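Local structure of holo-[acyl-carrier-protein] synthase (Neisseria meningitidis FAM18, 5SUV) at residues 14-19 with 45-50; 34-39 with 88-93; 51-56 with 79-84; 57-62 with 118-123. The protein belongs to the 4'-phosphopantetheinyl transferase superfamily and forms a trimer of small alpha/beta subunits that hold coenzyme A in pockets between them. All blocks are in the same frame, centred on the assembly; numbering follows the deposited sequence.

How the contacts relate
Helix 46-63 carries three of the four contacts in succession. Contact 1 packs its first turns against helix 13-23, contact 3 sets its middle against strand 77-81, and contact 4 lays its last turns on strand 117-125. Contacts 1 and 3 meet where Ile16 CG1 lies 3.8 Å from Ala51 CB. Contact 2 reaches contact 3, its centre about 10 Å from that of contact 3, through Glu36 OE2, which lies 2.9 Å from Ile79 N in a probable hydrogen bond. Contacts 3 and 4, also about 10 Å apart between centres, serve two different coenzyme A molecules of the trimer; the side chains of Ile16 and Glu36 stay about 9 and 10 Å from bound coenzyme A.

Contact 1: 14-19 with 45-50; sequences KRIIRL and KPVNYL
The helical turn that lifts Val47 and Leu50 toward Ile16 and Ile17 is tied by a short backbone bond, Tyr49 N to Lys45 O at 2.7 Å, with Lys45 as the N-cap residue. The same pattern continues from Leu50 N to Pro46 O, and proline suits this first position of a helix because it needs no amide hydrogen there. Across to helix 13-23 no hydrogen bond is made; the join is purely apolar. Val47 takes the middle of it. Its CG1 stands anti to the backbone N (chi1 180°), a setting that sends this methyl between the two isoleucines, 3.9 Å from Ile17 CG1 and 4.0 Å from Ile16 CG2. The CG2 branch of Ile16 does the rest of the work, touching Leu50 CB at 4.0 Å while also resting near the carbonyl oxygen of Val47. Here a helix that follows the first strand of the three-stranded antiparallel sheet meets the start of the long helix lying over that sheet, and the two short axes run almost at right angles (102°), 9.4 Å apart. So steep a crossing leaves room for few residues, and branched side chains fill it compactly without long arms to order. Phe27 of helix 25-31 covers both Ile16 and Leu50, closing the inner, buried end. Ile17 lies at the exposed margin, where the end of its chain adds little. On another face of helix 13-23, Arg15 NH1 forms a salt bridge with Glu114 of the second subunit.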
# COMPACT_ATOMS: atom_id res chain seq x y z
N LYS A 14 0.08 16.91 9.70
CA LYS A 14 0.08 17.57 11.00
C LYS A 14 1.26 17.11 11.84
O LYS A 14 1.84 17.90 12.60
CB LYS A 14 -1.23 17.31 11.73
CG LYS A 14 -2.44 17.96 11.07
CD LYS A 14 -3.74 17.56 11.76
CE LYS A 14 -4.96 18.12 11.03
NZ LYS A 14 -4.92 19.60 10.90
N ARG A 15 1.64 15.84 11.73
CA ARG A 15 2.81 15.35 12.45
C ARG A 15 4.07 16.04 11.94
O ARG A 15 4.95 16.40 12.74
CB ARG A 15 2.94 13.84 12.31
CG ARG A 15 4.19 13.24 12.95
CD ARG A 15 3.99 11.75 13.20
NE ARG A 15 5.25 11.00 13.21
CZ ARG A 15 5.60 10.06 12.33
NH1 ARG A 15 4.79 9.71 11.33
NH2 ARG A 15 6.77 9.46 12.46
N ILE A 16 4.17 16.24 10.62
CA ILE A 16 5.33 16.94 10.08
C ILE A 16 5.38 18.36 10.63
O ILE A 16 6.43 18.84 11.07
CB ILE A 16 5.29 16.94 8.54
CG1 ILE A 16 5.36 15.52 7.99
CG2 ILE A 16 6.44 17.77 7.96
CD1 ILE A 16 6.70 14.79 8.23
N ILE A 17 4.23 19.04 10.65
CA ILE A 17 4.17 20.39 11.20
C ILE A 17 4.67 20.40 12.64
O ILE A 17 5.49 21.25 13.02
CB ILE A 17 2.74 20.95 11.09
CG1 ILE A 17 2.38 21.17 9.61
CG2 ILE A 17 2.60 22.29 11.86
CD1 ILE A 17 0.89 21.56 9.39
N ARG A 18 4.21 19.45 13.46
CA ARG A 18 4.70 19.38 14.83
C ARG A 18 6.21 19.21 14.86
O ARG A 18 6.91 19.90 15.62
CB ARG A 18 4.03 18.23 15.58
CG ARG A 18 2.54 18.42 15.82
CD ARG A 18 1.98 17.36 16.78
NE ARG A 18 2.78 16.14 16.82
CZ ARG A 18 3.70 15.86 17.74
NH1 ARG A 18 3.96 16.71 18.73
NH2 ARG A 18 4.38 14.72 17.68
N LEU A 19 6.73 18.30 14.04
CA LEU A 19 8.17 18.05 14.02
C LEU A 19 8.94 19.29 13.57
O LEU A 19 10.00 19.60 14.13
CB LEU A 19 8.48 16.86 13.12
CG LEU A 19 8.00 15.50 13.64
CD1 LEU A 19 8.11 14.41 12.59
CD2 LEU A 19 8.80 15.10 14.88
N LYS A 45 5.47 23.25 -1.74
CA LYS A 45 4.69 22.81 -0.59
C LYS A 45 5.63 22.14 0.40
O LYS A 45 5.66 20.91 0.52
CB LYS A 45 3.57 21.85 -1.02
CG LYS A 45 2.55 22.47 -1.96
CD LYS A 45 1.44 21.49 -2.31
CE LYS A 45 1.89 20.45 -3.32
NZ LYS A 45 2.15 21.05 -4.67
N PRO A 46 6.39 22.93 1.17
CA PRO A 46 7.46 22.34 1.99
C PRO A 46 6.99 21.29 2.98
O PRO A 46 7.73 20.35 3.28
CB PRO A 46 8.07 23.56 2.70
CG PRO A 46 7.04 24.64 2.61
CD PRO A 46 6.32 24.39 1.32
N VAL A 47 5.78 21.43 3.53
CA VAL A 47 5.28 20.41 4.45
C VAL A 47 4.97 19.12 3.69
O VAL A 47 5.36 18.02 4.12
CB VAL A 47 4.06 20.93 5.22
CG1 VAL A 47 3.54 19.88 6.17
CG2 VAL A 47 4.40 22.21 5.98
N ASN A 48 4.29 19.24 2.55
CA ASN A 48 4.01 18.08 1.71
C ASN A 48 5.30 17.47 1.17
O ASN A 48 5.40 16.25 1.01
CB ASN A 48 3.08 18.49 0.57
CG ASN A 48 2.68 17.33 -0.33
OD1 ASN A 48 3.40 17.00 -1.28
ND2 ASN A 48 1.52 16.73 -0.06
N TYR A 49 6.28 18.31 0.88
CA TYR A 49 7.58 17.83 0.42
C TYR A 49 8.25 16.97 1.48
O TYR A 49 8.63 15.82 1.22
CB TYR A 49 8.45 19.03 0.04
CG TYR A 49 9.81 18.68 -0.51
CD1 TYR A 49 10.88 18.41 0.34
CD2 TYR A 49 10.04 18.64 -1.88
CE1 TYR A 49 12.13 18.10 -0.16
CE2 TYR A 49 11.29 18.33 -2.39
CZ TYR A 49 12.34 18.06 -1.53
OH TYR A 49 13.59 17.75 -2.02
N LEU A 50 8.40 17.51 2.70
CA LEU A 50 9.00 16.73 3.78
C LEU A 50 8.20 15.47 4.07
O LEU A 50 8.78 14.41 4.33
CB LEU A 50 9.11 17.57 5.05
CG LEU A 50 10.27 18.54 5.19
CD1 LEU A 50 10.09 19.37 6.46
CD2 LEU A 50 11.58 17.79 5.24

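Contact 2: 34-39 with 88-93; sequences PEELLE and EFFYGP
This is a small, partly buried contact between an acidic helix and an aromatic ring: Glu35 and Glu36 of helix 34-39 meet Phe90, near the end of strand 87-91. No hydrogen bond crosses it. Phe90 CB points toward the helix, and with CG between the backbone N and the carbonyl carbon (chi1 73°) the ring extends that way. Glu35 OE1 then lies at the ring edge, in its plane, 3.7 Å from Phe90 CE1. The carboxylate stands nearly upright to the ring, their planes 83° apart. An edge carries the slightly positive ring hydrogens, so an anionic oxygen is probably better placed there than over a face. The bend of Glu35 at chi2 (82°) folds the acid back beside the ring, while nearer the backbone its CB packs 3.9 Å from Phe90 CZ. Glu36 adds only a loose apolar touch, its CG 4.5 Å from Phe90 CZ. The acids' polar ends are held by other groups: Glu35 OE1 is hydrogen-bonded to Thr33 OG1, and Glu36 OE1 forms a salt bridge with Lys57 NZ and also bonds Thr33 N. Strand 87-91 pairs antiparallel with strand 77-81 in a two-stranded sheet, and Gly92 occupies the N-cap position of helix 93-102. The alternation of the strand turns Phe90 toward helix 34-39, whereas Phe89 meets Phe60 of helix 46-63 edge-to-face.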
# COMPACT_ATOMS: atom_id res chain seq x y z
N PRO A 34 21.72 15.66 1.51
CA PRO A 34 22.34 16.93 1.09
C PRO A 34 21.79 17.46 -0.22
O PRO A 34 21.62 18.67 -0.38
CB PRO A 34 23.83 16.58 0.99
CG PRO A 34 24.01 15.43 1.90
CD PRO A 34 22.73 14.64 1.85
N GLU A 35 21.48 16.57 -1.17
CA GLU A 35 20.95 17.00 -2.46
C GLU A 35 19.55 17.58 -2.30
O GLU A 35 19.25 18.68 -2.78
CB GLU A 35 20.92 15.82 -3.44
CG GLU A 35 22.28 15.22 -3.76
CD GLU A 35 22.77 14.23 -2.71
OE1 GLU A 35 22.01 13.89 -1.78
OE2 GLU A 35 23.94 13.81 -2.80
N GLU A 36 18.67 16.84 -1.62
CA GLU A 36 17.32 17.34 -1.40
C GLU A 36 17.33 18.62 -0.58
O GLU A 36 16.48 19.49 -0.77
CB GLU A 36 16.48 16.28 -0.69
CG GLU A 36 16.19 15.06 -1.52
CD GLU A 36 15.64 13.94 -0.68
OE1 GLU A 36 15.99 13.86 0.52
OE2 GLU A 36 14.87 13.13 -1.20
N LEU A 37 18.27 18.73 0.36
CA LEU A 37 18.30 19.87 1.26
C LEU A 37 18.59 21.16 0.52
O LEU A 37 18.17 22.24 0.95
CB LEU A 37 19.33 19.63 2.37
CG LEU A 37 19.35 20.63 3.53
CD1 LEU A 37 18.00 20.67 4.25
CD2 LEU A 37 20.46 20.26 4.51
N LEU A 38 19.31 21.07 -0.60
CA LEU A 38 19.64 22.26 -1.38
C LEU A 38 18.45 22.76 -2.18
O LEU A 38 18.32 23.97 -2.38
CB LEU A 38 20.82 21.97 -2.31
CG LEU A 38 22.15 21.66 -1.60
CD1 LEU A 38 23.19 21.20 -2.61
CD2 LEU A 38 22.65 22.88 -0.85
N GLU A 39 17.58 21.86 -2.64
CA GLU A 39 16.41 22.23 -3.41
C GLU A 39 15.16 22.42 -2.55
O GLU A 39 14.14 22.89 -3.07
CB GLU A 39 16.11 21.17 -4.49
CG GLU A 39 15.69 19.82 -3.93
CD GLU A 39 15.24 18.85 -5.00
OE1 GLU A 39 15.22 19.24 -6.19
OE2 GLU A 39 14.90 17.69 -4.66
N GLU A 88 11.19 8.02 -7.97
CA GLU A 88 12.21 6.98 -7.96
C GLU A 88 13.30 7.36 -6.97
O GLU A 88 13.51 8.53 -6.65
CB GLU A 88 12.78 6.76 -9.37
CG GLU A 88 13.36 8.01 -10.00
CD GLU A 88 13.68 7.83 -11.47
OE1 GLU A 88 13.16 6.88 -12.10
OE2 GLU A 88 14.44 8.66 -12.01
N PHE A 89 14.01 6.34 -6.49
CA PHE A 89 15.06 6.53 -5.49
C PHE A 89 16.41 6.79 -6.14
O PHE A 89 16.72 6.24 -7.20
CB PHE A 89 15.19 5.29 -4.60
CG PHE A 89 14.03 5.08 -3.67
CD1 PHE A 89 13.82 5.96 -2.62
CD2 PHE A 89 13.18 4.01 -3.84
CE1 PHE A 89 12.76 5.76 -1.75
CE2 PHE A 89 12.12 3.80 -2.97
CZ PHE A 89 11.91 4.66 -1.93
N PHE A 90 17.22 7.62 -5.48
CA PHE A 90 18.65 7.70 -5.73
C PHE A 90 19.36 7.54 -4.39
O PHE A 90 18.75 7.74 -3.33
CB PHE A 90 19.03 9.00 -6.45
CG PHE A 90 18.97 10.23 -5.59
CD1 PHE A 90 20.04 10.58 -4.79
CD2 PHE A 90 17.85 11.05 -5.60
CE1 PHE A 90 20.00 11.71 -4.01
CE2 PHE A 90 17.80 12.19 -4.82
CZ PHE A 90 18.87 12.51 -4.02
N TYR A 91 20.62 7.11 -4.43
CA TYR A 91 21.27 6.62 -3.23
C TYR A 91 22.60 7.30 -3.01
O TYR A 91 23.32 7.61 -3.96
CB TYR A 91 21.50 5.11 -3.30
CG TYR A 91 20.27 4.36 -3.67
CD1 TYR A 91 19.19 4.36 -2.81
CD2 TYR A 91 20.18 3.67 -4.85
CE1 TYR A 91 18.04 3.68 -3.13
CE2 TYR A 91 19.01 2.96 -5.17
CZ TYR A 91 17.96 2.99 -4.31
OH TYR A 91 16.80 2.30 -4.62
N GLY A 92 22.91 7.52 -1.74
CA GLY A 92 24.25 7.89 -1.34
C GLY A 92 25.16 6.70 -1.59
O GLY A 92 24.72 5.55 -1.59
N PRO A 93 26.45 6.95 -1.81
CA PRO A 93 27.32 5.87 -2.30
C PRO A 93 27.39 4.67 -1.36
O PRO A 93 27.47 3.53 -1.83
CB PRO A 93 28.69 6.58 -2.45
CG PRO A 93 28.59 7.81 -1.63
CD PRO A 93 27.15 8.23 -1.65

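Contact 3: 51-56 with 79-84; sequences AKRFAA and IGHDAL. With COA (coenzyme A), chain F.
A coenzyme A pocket at a subunit boundary draws Lys52, His81 and Leu84 from these two segments; behind them Arg53 and Ala56 of helix 46-63 pack on Ile79 of strand 77-81. Arg53 bends at chi2 (-46°) and crosses the isoleucine aslant, bringing its NE 3.5 Å from Ile79 CB and laying one face of the guanidinium over Ile79 CG2. Ile79 CD1 sits between Arg53 CD and Ala56 CB, 3.8 Å from the latter, a bare methyl that suits so buried a place. Arg53 is also in a cation-pi contact with Tyr49, while its ion pair to Glu36 is long and weak. Two residues farther along the strand, His81 offers its ring edge to the ligand. Its NE2 donates in the ring plane to O8A on the 3'-phosphate of coenzyme A at 2.8 Å, at 157°. Leu84 O receives a weak bond from the adenine N6A at 3.1 Å. Lys52, extended beyond CG, also points at the phosphate, but its exact place is doubtful. Lys62 and Ile68 of the third subunit bond the same molecule, which completes a pocket shared between subunits, as is characteristic of trimeric AcpS enzymes.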
# COMPACT_ATOMS: atom_id res chain seq x y z
N ALA A 51 6.87 15.57 4.05
CA ALA A 51 6.04 14.41 4.37
C ALA A 51 6.29 13.27 3.39
O ALA A 51 6.43 12.11 3.79
CB ALA A 51 4.56 14.80 4.37
N LYS A 52 6.31 13.57 2.09
CA LYS A 52 6.52 12.54 1.07
C LYS A 52 7.90 11.91 1.21
O LYS A 52 8.04 10.68 1.12
CB LYS A 52 6.35 13.14 -0.33
CG LYS A 52 4.89 13.41 -0.71
CD LYS A 52 4.74 13.88 -2.14
CE LYS A 52 3.26 14.13 -2.48
NZ LYS A 52 3.08 14.73 -3.83
N ARG A 53 8.92 12.73 1.43
CA ARG A 53 10.27 12.18 1.61
C ARG A 53 10.34 11.31 2.85
O ARG A 53 10.88 10.21 2.82
CB ARG A 53 11.30 13.32 1.67
CG ARG A 53 11.37 14.21 0.45
CD ARG A 53 11.39 13.42 -0.84
NE ARG A 53 11.86 14.20 -1.99
CZ ARG A 53 11.12 15.06 -2.68
NH1 ARG A 53 9.86 15.30 -2.33
NH2 ARG A 53 11.64 15.69 -3.72
N PHE A 54 9.75 11.78 3.96
CA PHE A 54 9.77 11.01 5.19
C PHE A 54 9.07 9.66 4.99
O PHE A 54 9.61 8.62 5.38
CB PHE A 54 9.10 11.82 6.31
CG PHE A 54 9.24 11.23 7.67
CD1 PHE A 54 10.47 11.13 8.28
CD2 PHE A 54 8.13 10.77 8.36
CE1 PHE A 54 10.60 10.58 9.54
CE2 PHE A 54 8.25 10.21 9.61
CZ PHE A 54 9.49 10.13 10.21
N ALA A 55 7.89 9.67 4.37
CA ALA A 55 7.19 8.40 4.16
C ALA A 55 7.97 7.48 3.23
O ALA A 55 8.07 6.28 3.47
CB ALA A 55 5.79 8.63 3.59
N ALA A 56 8.52 8.04 2.15
CA ALA A 56 9.23 7.22 1.18
C ALA A 56 10.49 6.62 1.78
O ALA A 56 10.82 5.46 1.54
CB ALA A 56 9.58 8.06 -0.05
N ILE A 79 14.89 10.92 -3.09
CA ILE A 79 13.77 10.78 -4.01
C ILE A 79 13.96 11.76 -5.16
O ILE A 79 14.15 12.96 -4.94
CB ILE A 79 12.41 10.99 -3.30
CG1 ILE A 79 12.10 9.82 -2.37
CG2 ILE A 79 11.30 11.09 -4.31
CD1 ILE A 79 12.83 9.84 -1.04
N GLY A 80 13.93 11.23 -6.39
CA GLY A 80 13.83 12.03 -7.60
C GLY A 80 12.61 11.65 -8.41
O GLY A 80 11.77 10.89 -7.93
N HIS A 81 12.50 12.15 -9.64
CA HIS A 81 11.38 11.81 -10.51
C HIS A 81 11.89 11.70 -11.94
O HIS A 81 12.79 12.43 -12.35
CB HIS A 81 10.26 12.86 -10.45
CG HIS A 81 9.71 13.08 -9.07
ND1 HIS A 81 10.36 13.86 -8.14
CD2 HIS A 81 8.58 12.65 -8.48
CE1 HIS A 81 9.64 13.89 -7.02
NE2 HIS A 81 8.56 13.16 -7.21
N ASP A 82 11.30 10.78 -12.71
CA ASP A 82 11.68 10.63 -14.11
C ASP A 82 10.93 11.67 -14.96
O ASP A 82 10.20 12.52 -14.45
CB ASP A 82 11.42 9.21 -14.60
CG ASP A 82 9.94 8.90 -14.79
OD1 ASP A 82 9.09 9.79 -14.60
OD2 ASP A 82 9.63 7.73 -15.15
N ALA A 83 11.09 11.57 -16.28
CA ALA A 83 10.56 12.58 -17.18
C ALA A 83 9.05 12.75 -17.02
O ALA A 83 8.52 13.86 -17.15
CB ALA A 83 10.90 12.23 -18.63
N LEU A 84 8.34 11.65 -16.76
CA LEU A 84 6.88 11.69 -16.68
C LEU A 84 6.36 11.97 -15.27
O LEU A 84 5.14 12.00 -15.07
CB LEU A 84 6.29 10.36 -17.17
CG LEU A 84 6.68 9.91 -18.58
CD1 LEU A 84 5.92 8.65 -18.95
CD2 LEU A 84 6.41 11.01 -19.60
N1A COA F . 3.84 7.67 -12.72
C2A COA F . 3.82 7.27 -11.44
N3A COA F . 3.61 8.01 -10.38
C4A COA F . 3.41 9.38 -10.64
C5A COA F . 3.43 9.97 -11.94
C6A COA F . 3.66 9.04 -12.95
N6A COA F . 3.69 9.45 -14.19
N7A COA F . 3.22 11.21 -11.92
C8A COA F . 3.08 11.46 -10.64
N9A COA F . 3.18 10.39 -9.83
C1B COA F . 3.09 10.36 -8.42
C2B COA F . 4.17 11.37 -7.77
O2B COA F . 4.90 10.80 -6.74
C3B COA F . 3.20 12.40 -7.20
O3B COA F . 3.62 12.97 -6.07
P3B COA F . 5.23 13.74 -6.18
O7A COA F . 4.97 14.62 -5.12
O8A COA F . 6.14 12.61 -5.91
O9A COA F . 5.17 14.22 -7.57
C4B COA F . 2.01 11.46 -6.92
O4B COA F . 1.86 10.78 -8.11
C5B COA F . 0.76 12.20 -6.58
O5B COA F . -0.18 11.21 -6.16
P1A COA F . -1.68 11.70 -6.23
O1A COA F . -1.90 12.91 -5.41
O2A COA F . -2.55 10.49 -6.21
O3A COA F . -1.72 12.35 -7.72
P2A COA F . -3.06 12.97 -8.15
O4A COA F . -4.18 12.14 -7.82
O5A COA F . -3.17 14.46 -7.96
O6A COA F . -2.91 12.80 -9.78
CBP COA F . -2.37 11.26 -11.46
CCP COA F . -2.83 11.45 -10.06
CDP COA F . -0.94 11.44 -11.45
CEP COA F . -2.65 9.84 -11.90
CAP COA F . -3.04 12.23 -12.48
OAP COA F . -2.65 11.95 -13.77
C9P COA F . -4.58 12.17 -12.51
O9P COA F . -5.11 11.28 -13.15
N8P COA F . -5.33 13.19 -11.86
C7P COA F . -6.84 13.20 -11.84
C6P COA F . -7.45 12.61 -13.09
C5P COA F . -8.69 13.39 -13.51
O5P COA F . -8.88 13.68 -14.64
N4P COA F . -9.63 13.75 -12.55
C3P COA F . -10.81 14.51 -12.96
C2P COA F . -11.96 13.61 -13.33
S1P COA F . -12.22 13.54 -15.15

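Contact 4: 57-62 with 118-123; sequences KEAFAK and VLAFVV. With COA (coenzyme A), chain D.
Val122 has CG1 anti to the backbone N (chi1 173°), which leaves CG2 pointing at helix 46-63, where it meets Ala59 CB at a close 3.5 Å. The same methyl lies 3.8 Å from Phe60 N, against the backbone itself. Ala120, two residues back on the same face of the strand, brings its CB to 4.1 Å from Ala59 CB. Ala59 and Ala120 are small enough for the helix and strand axes to come within 7.4 Å at a modest 30°. Beside this apolar seam Lys62 runs fully extended along the ligand, its CB and CG by the adenine, and its NZ bonds coenzyme A at O5B (2.9 Å) and O2A (3.0 Å). Thr8 O of the same chain and Met111 O of the second subunit also grip that amine, probably fixing it firmly beside the phosphate. The carboxylate of Glu58 lies near the same diphosphate. The other face of the strand turns to the centre of the trimer, where Phe121 meets Phe121 of the second subunit edge-to-face and stacks on Phe121 of the third. A long helix over an antiparallel sheet, with the sheets gathered about a threefold centre, is typical of the trimeric AcpS fold.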
# COMPACT_ATOMS: atom_id res chain seq x y z
N LYS A 57 11.22 7.40 2.58
CA LYS A 57 12.42 6.86 3.20
C LYS A 57 12.07 5.80 4.24
O LYS A 57 12.73 4.77 4.34
CB LYS A 57 13.22 8.00 3.84
CG LYS A 57 13.64 9.05 2.83
CD LYS A 57 14.12 10.31 3.52
CE LYS A 57 14.35 11.45 2.53
NZ LYS A 57 15.81 11.64 2.22
N GLU A 58 11.02 6.03 5.02
CA GLU A 58 10.65 5.02 6.00
C GLU A 58 10.19 3.74 5.31
O GLU A 58 10.54 2.64 5.74
CB GLU A 58 9.57 5.56 6.94
CG GLU A 58 10.08 6.63 7.88
CD GLU A 58 9.22 6.79 9.12
OE1 GLU A 58 9.78 7.01 10.22
OE2 GLU A 58 7.98 6.71 8.99
N ALA A 59 9.41 3.85 4.22
CA ALA A 59 8.97 2.65 3.53
C ALA A 59 10.15 1.95 2.89
O ALA A 59 10.22 0.72 2.88
CB ALA A 59 7.92 2.97 2.47
N PHE A 60 11.11 2.72 2.36
CA PHE A 60 12.33 2.11 1.84
C PHE A 60 13.02 1.29 2.92
O PHE A 60 13.39 0.12 2.71
CB PHE A 60 13.26 3.20 1.29
CG PHE A 60 14.57 2.65 0.74
CD1 PHE A 60 15.62 2.35 1.59
CD2 PHE A 60 14.71 2.42 -0.61
CE1 PHE A 60 16.82 1.84 1.09
CE2 PHE A 60 15.90 1.91 -1.12
CZ PHE A 60 16.95 1.62 -0.26
N ALA A 61 13.24 1.89 4.09
CA ALA A 61 14.00 1.22 5.13
C ALA A 61 13.30 -0.06 5.60
O ALA A 61 13.94 -1.05 5.97
CB ALA A 61 14.22 2.21 6.28
N LYS A 62 11.98 -0.08 5.51
CA LYS A 62 11.24 -1.30 5.81
C LYS A 62 11.39 -2.32 4.69
O LYS A 62 11.50 -3.52 4.95
CB LYS A 62 9.78 -0.97 6.02
CG LYS A 62 9.48 -0.14 7.25
CD LYS A 62 8.00 0.11 7.35
CE LYS A 62 7.71 1.08 8.44
NZ LYS A 62 6.30 1.48 8.43
N VAL A 118 -0.35 11.20 3.93
CA VAL A 118 0.60 10.88 2.87
C VAL A 118 0.93 9.40 2.99
O VAL A 118 1.14 8.88 4.09
CB VAL A 118 1.87 11.73 2.95
CG1 VAL A 118 2.84 11.33 1.84
CG2 VAL A 118 1.52 13.19 2.83
N LEU A 119 0.96 8.72 1.86
CA LEU A 119 1.16 7.29 1.81
C LEU A 119 2.30 6.94 0.87
O LEU A 119 2.41 7.51 -0.22
CB LEU A 119 -0.13 6.61 1.36
CG LEU A 119 -0.17 5.13 1.07
CD1 LEU A 119 0.26 4.38 2.30
CD2 LEU A 119 -1.59 4.77 0.67
N ALA A 120 3.13 5.98 1.28
CA ALA A 120 4.21 5.46 0.45
C ALA A 120 4.19 3.93 0.46
O ALA A 120 3.98 3.31 1.51
CB ALA A 120 5.60 5.96 0.93
N PHE A 121 4.41 3.34 -0.71
CA PHE A 121 4.60 1.91 -0.88
C PHE A 121 5.92 1.68 -1.62
O PHE A 121 6.22 2.39 -2.57
CB PHE A 121 3.48 1.26 -1.70
CG PHE A 121 2.22 1.00 -0.93
CD1 PHE A 121 1.35 2.03 -0.62
CD2 PHE A 121 1.88 -0.30 -0.57
CE1 PHE A 121 0.18 1.78 0.07
CE2 PHE A 121 0.70 -0.56 0.12
CZ PHE A 121 -0.15 0.49 0.44
N VAL A 122 6.67 0.67 -1.18
CA VAL A 122 7.97 0.37 -1.76
C VAL A 122 8.11 -1.14 -1.89
O VAL A 122 7.80 -1.89 -0.95
CB VAL A 122 9.13 0.92 -0.89
CG1 VAL A 122 10.47 0.45 -1.42
CG2 VAL A 122 9.09 2.43 -0.83
N VAL A 123 8.65 -1.58 -3.03
CA VAL A 123 9.01 -2.98 -3.23
C VAL A 123 10.47 -3.06 -3.65
O VAL A 123 10.85 -2.48 -4.68
CB VAL A 123 8.13 -3.65 -4.28
CG1 VAL A 123 8.52 -5.11 -4.43
CG2 VAL A 123 6.66 -3.52 -3.89
N1A COA D . 12.16 -4.03 8.64
C2A COA D . 10.89 -3.84 8.20
N3A COA D . 9.87 -3.38 8.91
C4A COA D . 10.17 -3.07 10.22
C5A COA D . 11.45 -3.21 10.84
C6A COA D . 12.42 -3.72 9.95
N6A COA D . 13.61 -3.93 10.35
N7A COA D . 11.43 -2.85 12.10
C8A COA D . 10.18 -2.49 12.27
N9A COA D . 9.39 -2.60 11.17
C1B COA D . 7.94 -2.33 11.01
C2B COA D . 7.13 -3.19 12.08
O2B COA D . 6.08 -3.86 11.51
C3B COA D . 6.64 -2.01 13.00
O3B COA D . 5.47 -2.21 13.54
P3B COA D . 5.30 -3.56 14.67
O7A COA D . 6.46 -3.55 15.41
O8A COA D . 5.16 -4.74 13.76
O9A COA D . 4.11 -3.14 15.37
C4B COA D . 6.49 -0.93 11.91
O4B COA D . 7.66 -1.00 11.19
C5B COA D . 6.28 0.49 12.45
O5B COA D . 6.04 1.31 11.36
P1A COA D . 5.49 2.77 11.74
O1A COA D . 4.31 2.66 12.49
O2A COA D . 5.62 3.57 10.48
O3A COA D . 6.62 3.13 12.91
P2A COA D . 7.70 4.26 12.71
O4A COA D . 8.35 4.30 13.96
O5A COA D . 7.12 5.45 12.00
O6A COA D . 8.88 3.69 11.61
CBP COA D . 10.92 2.49 11.46
CCP COA D . 9.46 2.59 12.03
CDP COA D . 11.16 1.07 11.07
CEP COA D . 11.21 3.37 10.28
CAP COA D . 11.82 2.86 12.58
OAP COA D . 11.71 1.92 13.60
C9P COA D . 13.26 2.93 12.19
O9P COA D . 13.86 1.94 11.94
N8P COA D . 13.90 4.15 12.17
C7P COA D . 13.24 5.38 12.50
C6P COA D . 14.15 6.17 13.46
C5P COA D . 14.02 7.60 13.11
O5P COA D . 14.87 8.20 12.52
N4P COA D . 12.87 8.26 13.51
C3P COA D . 12.68 9.66 13.14
C2P COA D . 13.74 10.55 13.72
S1P COA D . 13.51 12.17 13.00